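Side-chain contacts in cellulase CEL9M (Clostridium cellulolyticum, PDB 1IA6), which probably hydrolyses internal beta-1,4-glucosidic linkages in cellulose, lichenin and cereal beta-glucans: residues N285-Q290 with G297-S302; Y6-K11 with I352-N357; Y100-F105 with S174-K179; G58-F63 with E133-Q138. One frame throughout, in Å; residues are numbered along the deposited sequence.

Contact 1: residues N285-Q290 with G297-S302; sequences NYWKTQ and GLKWLS
The C-terminal part of helix 274-289 is met by Lys299 and Leu301 from the loop that follows it, with Trp287 and two helix carbonyls as their partners. The indole of Trp287 is the large apolar surface here. Its CZ3 lies 3.5 Å from Lys299 CB, while CZ2, on the same six-membered ring, comes to 3.9 Å from Leu301 CD2. Both contacts are oblique to the ring. The Leu301 side chain runs nearly at right angles to the indole, whereas the Lys299 chain runs alongside it, antiparallel in direction. Lysine suits this place because its methylenes can lie against the ring and still deliver an ammonium group farther on. A bend at CB-CG (chi2 -67°), followed by an extended stretch, carries NZ back to the helix. There NZ donates to Trp287 O at 3.1 Å, in the carbonyl plane and with a C=O...N angle of 155°. The second bond, also 3.1 Å long, goes from NZ to Lys288 O, where the donor stands above the carbonyl plane. With Thr293 OG1 added, the ammonium has three oxygen partners. Its positive charge near the C-terminal end of the helix probably interacts favourably with the helix dipole. The indole NE1 is bonded to Trp252 O, which helps to set how the ring is turned, and Leu301 also touches Trp252. The contact thus joins helix 274-289 to the loop leading to helix 306-323, one of the helix-to-helix connections of the alpha-helical barrel.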
# COMPACT_ATOMS: atom_id res chain seq x y z
N ASN A 285 9.36 19.70 -7.36
CA ASN A 285 10.52 20.26 -8.06
C ASN A 285 11.79 19.50 -7.72
O ASN A 285 12.71 19.43 -8.53
CB ASN A 285 10.69 21.75 -7.71
CG ASN A 285 9.63 22.61 -8.37
OD1 ASN A 285 9.16 22.31 -9.47
ND2 ASN A 285 9.25 23.70 -7.70
N TYR A 286 11.84 18.93 -6.52
CA TYR A 286 13.00 18.16 -6.10
C TYR A 286 13.09 16.89 -6.95
O TYR A 286 14.16 16.50 -7.40
CB TYR A 286 12.89 17.82 -4.62
CG TYR A 286 14.10 17.10 -4.06
CD1 TYR A 286 14.21 15.71 -4.15
CD2 TYR A 286 15.14 17.81 -3.46
CE1 TYR A 286 15.33 15.05 -3.66
CE2 TYR A 286 16.26 17.16 -2.96
CZ TYR A 286 16.35 15.78 -3.06
OH TYR A 286 17.46 15.13 -2.56
N TRP A 287 11.94 16.25 -7.17
CA TRP A 287 11.91 15.04 -7.98
C TRP A 287 12.19 15.31 -9.45
O TRP A 287 12.74 14.47 -10.15
CB TRP A 287 10.56 14.32 -7.84
CG TRP A 287 10.56 13.32 -6.73
CD1 TRP A 287 10.57 13.58 -5.39
CD2 TRP A 287 10.64 11.90 -6.87
NE1 TRP A 287 10.65 12.40 -4.68
CE2 TRP A 287 10.69 11.36 -5.56
CE3 TRP A 287 10.67 11.03 -7.96
CZ2 TRP A 287 10.78 9.98 -5.33
CZ3 TRP A 287 10.76 9.66 -7.73
CH2 TRP A 287 10.81 9.15 -6.42
N LYS A 288 11.81 16.50 -9.92
CA LYS A 288 12.03 16.85 -11.32
C LYS A 288 13.50 16.95 -11.71
O LYS A 288 13.88 16.55 -12.81
CB LYS A 288 11.38 18.20 -11.64
CG LYS A 288 9.87 18.20 -11.70
CD LYS A 288 9.39 19.62 -11.99
CE LYS A 288 7.88 19.70 -12.04
NZ LYS A 288 7.43 21.09 -12.34
N THR A 289 14.33 17.47 -10.81
CA THR A 289 15.74 17.68 -11.13
C THR A 289 16.81 17.17 -10.17
O THR A 289 17.96 16.99 -10.56
CB THR A 289 16.00 19.18 -11.34
OG1 THR A 289 15.68 19.89 -10.13
CG2 THR A 289 15.14 19.72 -12.47
N GLN A 290 16.45 16.94 -8.91
CA GLN A 290 17.42 16.49 -7.92
C GLN A 290 17.52 14.98 -7.79
O GLN A 290 18.60 14.44 -7.55
CB GLN A 290 17.08 17.10 -6.55
CG GLN A 290 17.04 18.62 -6.55
CD GLN A 290 18.41 19.24 -6.68
OE1 GLN A 290 19.25 19.11 -5.79
NE2 GLN A 290 18.65 19.90 -7.80
N GLY A 297 15.73 6.67 -18.01
CA GLY A 297 14.66 7.60 -17.68
C GLY A 297 13.92 7.37 -16.37
O GLY A 297 12.99 8.10 -16.04
N LEU A 298 14.34 6.36 -15.62
CA LEU A 298 13.70 6.05 -14.34
C LEU A 298 14.20 6.95 -13.21
O LEU A 298 15.40 7.16 -13.08
CB LEU A 298 13.96 4.59 -13.96
CG LEU A 298 13.58 4.14 -12.54
CD1 LEU A 298 12.06 4.18 -12.38
CD2 LEU A 298 14.10 2.73 -12.29
N LYS A 299 13.28 7.47 -12.41
CA LYS A 299 13.65 8.29 -11.26
C LYS A 299 14.03 7.26 -10.20
O LYS A 299 13.19 6.47 -9.76
CB LYS A 299 12.47 9.14 -10.79
CG LYS A 299 12.14 10.29 -11.73
CD LYS A 299 13.27 11.31 -11.74
CE LYS A 299 12.99 12.44 -12.71
NZ LYS A 299 14.11 13.43 -12.70
N TRP A 300 15.29 7.29 -9.79
CA TRP A 300 15.85 6.34 -8.83
C TRP A 300 16.07 7.00 -7.47
O TRP A 300 17.06 7.69 -7.27
CB TRP A 300 17.19 5.84 -9.39
CG TRP A 300 17.66 4.52 -8.88
CD1 TRP A 300 17.37 3.29 -9.39
CD2 TRP A 300 18.55 4.29 -7.78
NE1 TRP A 300 18.02 2.31 -8.67
CE2 TRP A 300 18.75 2.90 -7.68
CE3 TRP A 300 19.19 5.14 -6.86
CZ2 TRP A 300 19.57 2.33 -6.70
CZ3 TRP A 300 20.01 4.57 -5.89
CH2 TRP A 300 20.19 3.18 -5.82
N LEU A 301 15.14 6.78 -6.54
CA LEU A 301 15.25 7.38 -5.22
C LEU A 301 16.23 6.65 -4.30
O LEU A 301 17.05 7.27 -3.63
CB LEU A 301 13.88 7.42 -4.54
CG LEU A 301 13.86 8.09 -3.16
CD1 LEU A 301 14.17 9.58 -3.32
CD2 LEU A 301 12.49 7.90 -2.52
N SER A 302 16.12 5.32 -4.27
CA SER A 302 16.99 4.49 -3.44
C SER A 302 17.05 3.10 -4.07
O SER A 302 16.40 2.84 -5.07
CB SER A 302 16.45 4.43 -2.01
OG SER A 302 17.42 3.90 -1.12

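Contact 2: residues Y6-K11 with I352-N357; sequences YSTALK and IGYGSN
With chi1 at 173°, Tyr354 has its CG opposite the backbone N, which throws the phenol out of its loop toward Thr8 and Ala9 on helix 6-15. Thr8 has OG1 beside its backbone N and CG2 opposite that N (chi1 -63°), which puts the methyl toward the tyrosine. That methyl sits at the edge of the ring, near its plane, with CG2 4.1 Å from Tyr354 CD2. Ala9 makes the closer approach: its CB is 3.6 Å from Tyr354 CE2, and its backbone N lies 3.5 Å from the same CE2, obliquely to the ring. So small a side chain lets the aromatic ring come right up to the helix backbone. In the alpha-helical barrel of family 9 this helix is the first of the chain, and the loop it meets follows helix 327-341. Leu341 of that helix touches both Ala9 and Tyr354, so the ring packs among apolar neighbours, while Ala9 also meets Leu423 of helix 413-429. The nickel ion bound by Ala1, His4 and Asp343 is about 9 Å from the Tyr354 side chain, which is not among its ligands. A tyrosine is suited here by its polar end as well as its flat ring: Tyr354 OH is hydrogen-bonded to Asp5 O just ahead of the helix, and Asp5 OD2 in turn holds Thr8 OG1.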
# COMPACT_ATOMS: atom_id res chain seq x y z
N TYR A 6 -3.00 0.47 -20.35
CA TYR A 6 -3.10 0.77 -18.92
C TYR A 6 -4.26 0.04 -18.26
O TYR A 6 -4.22 -0.25 -17.07
CB TYR A 6 -3.27 2.28 -18.71
CG TYR A 6 -2.15 3.12 -19.29
CD1 TYR A 6 -0.85 3.01 -18.82
CD2 TYR A 6 -2.40 4.02 -20.32
CE1 TYR A 6 0.18 3.77 -19.36
CE2 TYR A 6 -1.38 4.79 -20.87
CZ TYR A 6 -0.10 4.66 -20.39
OH TYR A 6 0.91 5.41 -20.94
N SER A 7 -5.30 -0.23 -19.05
CA SER A 7 -6.48 -0.92 -18.55
C SER A 7 -6.17 -2.32 -18.03
O SER A 7 -6.58 -2.69 -16.92
CB SER A 7 -7.53 -1.01 -19.66
OG SER A 7 -8.71 -1.66 -19.20
N THR A 8 -5.45 -3.10 -18.83
CA THR A 8 -5.09 -4.46 -18.45
C THR A 8 -4.12 -4.46 -17.28
O THR A 8 -4.19 -5.30 -16.39
CB THR A 8 -4.47 -5.23 -19.64
OG1 THR A 8 -5.44 -5.34 -20.69
CG2 THR A 8 -4.05 -6.63 -19.21
N ALA A 9 -3.20 -3.50 -17.27
CA ALA A 9 -2.23 -3.40 -16.19
C ALA A 9 -2.97 -3.12 -14.88
O ALA A 9 -2.65 -3.69 -13.84
CB ALA A 9 -1.22 -2.30 -16.47
N LEU A 10 -3.97 -2.25 -14.94
CA LEU A 10 -4.75 -1.92 -13.75
C LEU A 10 -5.43 -3.17 -13.20
O LEU A 10 -5.32 -3.47 -12.01
CB LEU A 10 -5.81 -0.86 -14.07
CG LEU A 10 -6.74 -0.50 -12.90
CD1 LEU A 10 -5.91 0.04 -11.73
CD2 LEU A 10 -7.76 0.53 -13.35
N LYS A 11 -6.12 -3.90 -14.07
CA LYS A 11 -6.80 -5.13 -13.66
C LYS A 11 -5.82 -6.08 -12.99
O LYS A 11 -6.11 -6.65 -11.94
CB LYS A 11 -7.42 -5.84 -14.87
CG LYS A 11 -8.15 -7.13 -14.49
CD LYS A 11 -8.62 -7.92 -15.70
CE LYS A 11 -7.46 -8.54 -16.46
NZ LYS A 11 -7.92 -9.41 -17.58
N ILE A 352 4.67 -8.62 -13.17
CA ILE A 352 4.61 -10.03 -13.53
C ILE A 352 3.29 -10.39 -14.21
O ILE A 352 2.22 -9.95 -13.78
CB ILE A 352 4.83 -10.92 -12.29
CG1 ILE A 352 6.25 -10.72 -11.75
CG2 ILE A 352 4.60 -12.39 -12.65
CD1 ILE A 352 6.53 -11.46 -10.46
N GLY A 353 3.36 -11.18 -15.28
CA GLY A 353 2.16 -11.59 -15.97
C GLY A 353 1.60 -10.59 -16.96
O GLY A 353 0.57 -10.84 -17.60
N TYR A 354 2.27 -9.45 -17.10
CA TYR A 354 1.84 -8.41 -18.03
C TYR A 354 2.97 -8.10 -19.00
O TYR A 354 4.15 -8.17 -18.64
CB TYR A 354 1.45 -7.14 -17.26
CG TYR A 354 1.16 -5.94 -18.14
CD1 TYR A 354 2.20 -5.21 -18.72
CD2 TYR A 354 -0.15 -5.55 -18.41
CE1 TYR A 354 1.93 -4.11 -19.55
CE2 TYR A 354 -0.43 -4.46 -19.24
CZ TYR A 354 0.62 -3.75 -19.80
OH TYR A 354 0.35 -2.68 -20.62
N GLY A 355 2.62 -7.78 -20.24
CA GLY A 355 3.63 -7.43 -21.22
C GLY A 355 4.57 -8.55 -21.61
O GLY A 355 4.14 -9.68 -21.82
N SER A 356 5.86 -8.26 -21.70
CA SER A 356 6.81 -9.29 -22.10
C SER A 356 8.02 -9.51 -21.21
O SER A 356 8.42 -8.63 -20.44
CB SER A 356 7.27 -9.03 -23.54
OG SER A 356 7.86 -7.75 -23.67
N ASN A 357 8.59 -10.70 -21.33
CA ASN A 357 9.78 -11.12 -20.60
C ASN A 357 9.80 -10.69 -19.13
O ASN A 357 10.79 -10.13 -18.66
CB ASN A 357 11.03 -10.59 -21.30
CG ASN A 357 12.26 -11.42 -21.00
OD1 ASN A 357 12.18 -12.65 -20.92
ND2 ASN A 357 13.40 -10.76 -20.84

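Contact 3: residues Y100-F105 with S174-K179; sequences YFTDYF and SAYATK
Tyr176 reaches from the start of helix 174-193 toward Thr102 and Asp103 on helix 91-107. From CB, with CG opposite the backbone N (chi1 -177°), the ring extends toward helix 91-107, and the side chain packs on Leu106 while Lys99 makes a cation-pi contact with it. Farther out, CE1 comes to 3.4 Å from Asp103 OD1 and CE2 to 3.7 Å from Thr102 OG1, so the two polar groups bracket the end of the ring. Thr102 OG1 sits at the ring edge, in its plane; the Asp103 carboxylate is nearly perpendicular, its plane 85° from that of the ring. At the tip, OH forms a 2.7 Å hydrogen bond with Thr102 OG1, in which either hydroxyl may be the donor. The same OH is 2.6 Å from Asp103 OD1; this second bond is weak and uncertain, since its proton could also serve the threonine. Asp103 has a firmer partner in Lys99, to which OD1 makes a salt bridge. Tyrosine fits because a ring long enough to span the gap ends in a hydroxyl that both neighbours can use. Such a polar bridge, beside the apolar packing of Thr102 on helix 152-169, joins two helices of the alpha-helical barrel of family 9.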
# COMPACT_ATOMS: atom_id res chain seq x y z
N TYR A 100 -11.76 -6.88 2.28
CA TYR A 100 -11.00 -7.94 2.93
C TYR A 100 -10.06 -7.29 3.96
O TYR A 100 -9.78 -7.88 5.01
CB TYR A 100 -10.19 -8.74 1.91
CG TYR A 100 -9.91 -10.16 2.36
CD1 TYR A 100 -10.91 -11.14 2.29
CD2 TYR A 100 -8.68 -10.52 2.89
CE1 TYR A 100 -10.68 -12.44 2.73
CE2 TYR A 100 -8.43 -11.83 3.34
CZ TYR A 100 -9.44 -12.78 3.25
OH TYR A 100 -9.21 -14.07 3.70
N PHE A 101 -9.59 -6.09 3.65
CA PHE A 101 -8.73 -5.35 4.58
C PHE A 101 -9.55 -4.85 5.77
O PHE A 101 -9.21 -5.10 6.92
CB PHE A 101 -8.12 -4.09 3.92
CG PHE A 101 -6.82 -4.32 3.20
CD1 PHE A 101 -5.65 -4.55 3.91
CD2 PHE A 101 -6.76 -4.23 1.82
CE1 PHE A 101 -4.43 -4.69 3.25
CE2 PHE A 101 -5.55 -4.36 1.14
CZ PHE A 101 -4.38 -4.59 1.86
N THR A 102 -10.63 -4.14 5.48
CA THR A 102 -11.43 -3.57 6.55
C THR A 102 -12.10 -4.58 7.48
O THR A 102 -12.22 -4.32 8.67
CB THR A 102 -12.48 -2.56 6.00
OG1 THR A 102 -13.37 -3.21 5.09
CG2 THR A 102 -11.77 -1.42 5.28
N ASP A 103 -12.51 -5.73 6.95
CA ASP A 103 -13.12 -6.75 7.81
C ASP A 103 -12.10 -7.15 8.88
O ASP A 103 -12.45 -7.39 10.04
CB ASP A 103 -13.50 -8.00 7.01
CG ASP A 103 -14.81 -7.84 6.26
OD1 ASP A 103 -15.54 -6.87 6.51
OD2 ASP A 103 -15.11 -8.72 5.42
N TYR A 104 -10.84 -7.23 8.47
CA TYR A 104 -9.75 -7.60 9.36
C TYR A 104 -9.50 -6.51 10.40
O TYR A 104 -9.33 -6.80 11.58
CB TYR A 104 -8.49 -7.88 8.52
CG TYR A 104 -7.21 -8.08 9.30
CD1 TYR A 104 -7.08 -9.10 10.24
CD2 TYR A 104 -6.11 -7.25 9.07
CE1 TYR A 104 -5.88 -9.30 10.92
CE2 TYR A 104 -4.90 -7.44 9.75
CZ TYR A 104 -4.80 -8.47 10.67
OH TYR A 104 -3.61 -8.65 11.34
N PHE A 105 -9.50 -5.25 9.98
CA PHE A 105 -9.28 -4.16 10.91
C PHE A 105 -10.37 -4.11 11.99
O PHE A 105 -10.08 -3.88 13.16
CB PHE A 105 -9.24 -2.81 10.19
CG PHE A 105 -8.14 -2.70 9.16
CD1 PHE A 105 -6.92 -3.36 9.34
CD2 PHE A 105 -8.32 -1.93 8.03
CE1 PHE A 105 -5.90 -3.25 8.40
CE2 PHE A 105 -7.31 -1.81 7.07
CZ PHE A 105 -6.10 -2.47 7.26
N SER A 174 -24.63 1.19 3.68
CA SER A 174 -24.45 2.30 4.61
C SER A 174 -24.20 1.85 6.05
O SER A 174 -23.50 2.54 6.80
CB SER A 174 -25.67 3.22 4.57
OG SER A 174 -26.84 2.52 4.95
N ALA A 175 -24.77 0.71 6.44
CA ALA A 175 -24.58 0.21 7.79
C ALA A 175 -23.12 -0.20 8.00
O ALA A 175 -22.50 0.16 9.00
CB ALA A 175 -25.50 -0.98 8.04
N TYR A 176 -22.58 -0.96 7.05
CA TYR A 176 -21.19 -1.39 7.14
C TYR A 176 -20.27 -0.18 7.07
O TYR A 176 -19.29 -0.08 7.81
CB TYR A 176 -20.83 -2.36 6.01
CG TYR A 176 -19.41 -2.89 6.10
CD1 TYR A 176 -19.09 -3.93 6.98
CD2 TYR A 176 -18.38 -2.33 5.35
CE1 TYR A 176 -17.78 -4.40 7.10
CE2 TYR A 176 -17.07 -2.79 5.46
CZ TYR A 176 -16.77 -3.82 6.33
OH TYR A 176 -15.48 -4.28 6.44
N ALA A 177 -20.60 0.75 6.17
CA ALA A 177 -19.80 1.96 6.01
C ALA A 177 -19.71 2.74 7.32
O ALA A 177 -18.64 3.21 7.70
CB ALA A 177 -20.38 2.83 4.91
N THR A 178 -20.84 2.88 8.00
CA THR A 178 -20.87 3.62 9.26
C THR A 178 -20.09 2.88 10.33
O THR A 178 -19.47 3.51 11.19
CB THR A 178 -22.33 3.85 9.72
OG1 THR A 178 -22.98 4.72 8.77
CG2 THR A 178 -22.36 4.50 11.10
N LYS A 179 -20.11 1.55 10.29
CA LYS A 179 -19.35 0.76 11.24
C LYS A 179 -17.87 1.10 11.05
O LYS A 179 -17.11 1.21 12.01
CB LYS A 179 -19.59 -0.73 11.01
CG LYS A 179 -18.82 -1.63 11.95
CD LYS A 179 -19.20 -3.10 11.78
CE LYS A 179 -20.54 -3.43 12.42
NZ LYS A 179 -21.67 -2.70 11.78

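Contact 4: residues G58-F63 with E133-Q138; sequences GDHVKF and EEQTGQ
The backbones stay well apart, with the closest CA atoms, those of His60 and Gln135, separated by 9.3 Å, so the contact is made by these two side chains alone. It forms part of the second shell of the zinc site, where Cys22, Cys38, His39 and His55 bind the metal and the His60 side chain lies about 5 Å from it. Gln135 comes from the loop between helix 122-125 and strand 143-145. Its chain is extended beyond CG, with CG opposite the backbone N (chi1 -179°), and this full reach brings the amide to the edge of the imidazole. There His60 ND1 donates to Gln135 OE1 across 2.9 Å, the N-H...O angle of 143° marking a bond that is appreciably bent. The same oxygen accepts a hydrogen bond from His39 NE2, so OE1 links a zinc ligand to His60 and probably helps to orient the imidazole of His39. Glutamine suits the place because its amide oxygen can take two imidazole N-H groups without bringing a negative charge beside the metal site. Histidine suits its own because its ring offers an N-H at its edge that can be given to the amide oxygen. The backbone of His60 is held too, its N bonding to Asp125 OD2 and its O to Arg139 NH1. The imidazole and amide planes are steeply inclined to each other. His60 ND1 stands above the carbonyl plane of Gln135, 39° out of it as seen from OE1.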
# COMPACT_ATOMS: atom_id res chain seq x y z
N GLY A 58 6.51 -11.51 0.58
CA GLY A 58 6.77 -12.85 0.09
C GLY A 58 6.68 -13.79 1.28
O GLY A 58 6.78 -15.01 1.14
N ASP A 59 6.50 -13.20 2.46
CA ASP A 59 6.37 -13.94 3.70
C ASP A 59 4.90 -13.99 4.12
O ASP A 59 4.02 -13.59 3.36
CB ASP A 59 7.22 -13.29 4.80
CG ASP A 59 6.92 -11.81 4.98
OD1 ASP A 59 6.02 -11.29 4.29
OD2 ASP A 59 7.60 -11.16 5.80
N HIS A 60 4.63 -14.43 5.34
CA HIS A 60 3.25 -14.57 5.79
C HIS A 60 2.84 -13.78 7.02
O HIS A 60 1.71 -13.93 7.50
CB HIS A 60 2.97 -16.06 6.00
CG HIS A 60 3.22 -16.89 4.78
ND1 HIS A 60 3.79 -18.15 4.84
CD2 HIS A 60 2.99 -16.65 3.46
CE1 HIS A 60 3.89 -18.64 3.61
NE2 HIS A 60 3.42 -17.75 2.76
N VAL A 61 3.73 -12.94 7.52
CA VAL A 61 3.41 -12.13 8.69
C VAL A 61 2.50 -10.98 8.29
O VAL A 61 2.58 -10.46 7.17
CB VAL A 61 4.70 -11.54 9.31
CG1 VAL A 61 4.36 -10.63 10.48
CG2 VAL A 61 5.61 -12.68 9.76
N LYS A 62 1.60 -10.59 9.19
CA LYS A 62 0.71 -9.47 8.93
C LYS A 62 1.23 -8.31 9.78
O LYS A 62 1.03 -8.28 11.00
CB LYS A 62 -0.73 -9.84 9.30
CG LYS A 62 -1.21 -11.07 8.52
CD LYS A 62 -2.69 -11.38 8.68
CE LYS A 62 -3.01 -11.96 10.04
NZ LYS A 62 -4.38 -12.56 10.06
N PHE A 63 1.96 -7.40 9.14
CA PHE A 63 2.56 -6.23 9.78
C PHE A 63 1.59 -5.05 9.71
O PHE A 63 1.20 -4.63 8.63
CB PHE A 63 3.86 -5.85 9.06
CG PHE A 63 5.01 -6.78 9.33
CD1 PHE A 63 5.65 -6.79 10.57
CD2 PHE A 63 5.48 -7.64 8.34
CE1 PHE A 63 6.74 -7.63 10.82
CE2 PHE A 63 6.57 -8.48 8.57
CZ PHE A 63 7.19 -8.48 9.81
N GLU A 133 -0.67 -22.39 3.16
CA GLU A 133 -1.71 -23.34 3.55
C GLU A 133 -1.17 -24.51 4.37
O GLU A 133 -1.92 -25.14 5.12
CB GLU A 133 -2.42 -23.91 2.31
CG GLU A 133 -3.19 -22.89 1.47
CD GLU A 133 -2.30 -22.08 0.54
OE1 GLU A 133 -1.09 -22.36 0.48
OE2 GLU A 133 -2.83 -21.17 -0.13
N GLU A 134 0.13 -24.78 4.24
CA GLU A 134 0.74 -25.89 4.97
C GLU A 134 1.62 -25.45 6.14
O GLU A 134 2.29 -26.28 6.76
CB GLU A 134 1.57 -26.75 4.00
CG GLU A 134 0.78 -27.25 2.80
CD GLU A 134 1.61 -28.12 1.87
OE1 GLU A 134 2.70 -27.68 1.46
OE2 GLU A 134 1.16 -29.24 1.55
N GLN A 135 1.61 -24.16 6.45
CA GLN A 135 2.39 -23.64 7.57
C GLN A 135 1.51 -23.78 8.81
O GLN A 135 0.64 -22.96 9.06
CB GLN A 135 2.75 -22.18 7.32
CG GLN A 135 3.59 -21.55 8.41
CD GLN A 135 4.09 -20.18 8.03
OE1 GLN A 135 3.38 -19.42 7.37
NE2 GLN A 135 5.31 -19.85 8.45
N THR A 136 1.77 -24.83 9.58
CA THR A 136 1.01 -25.10 10.79
C THR A 136 1.69 -24.57 12.04
O THR A 136 2.78 -24.01 11.98
CB THR A 136 0.79 -26.61 10.97
OG1 THR A 136 2.06 -27.27 11.04
CG2 THR A 136 -0.00 -27.17 9.79
N GLY A 137 1.03 -24.77 13.18
CA GLY A 137 1.58 -24.31 14.43
C GLY A 137 0.85 -23.09 14.95
O GLY A 137 -0.27 -22.80 14.52
N GLN A 138 1.49 -22.37 15.86
CA GLN A 138 0.89 -21.18 16.44
C GLN A 138 1.61 -19.88 16.12
O GLN A 138 2.81 -19.75 16.35
CB GLN A 138 0.82 -21.32 17.97
CG GLN A 138 -0.44 -21.98 18.50
CD GLN A 138 -1.68 -21.16 18.23
OE1 GLN A 138 -2.51 -21.52 17.39
NE2 GLN A 138 -1.81 -20.03 18.92

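Overall arrangement
From the N terminus, helix 6-15 opens contact 2, whose loop closes only at 352-357 and encloses the other three contacts. Residues 58-63 then open contact 4, and 100-105 open contact 3 before 133-138 close contact 4; contact 3 closes at 174-179, so these two cross. They also touch, Tyr104 OH lying 3.6 Å from Lys62 CE, and so join the zinc-site loops and small sheet to helices 91-107 and 174-193. Contact 1 follows in series as a short local loop after helix 274-289, on the opposite side of the chain's centre from contacts 3 and 4. Contact 2 ties the first helix to the loop after helix 327-341.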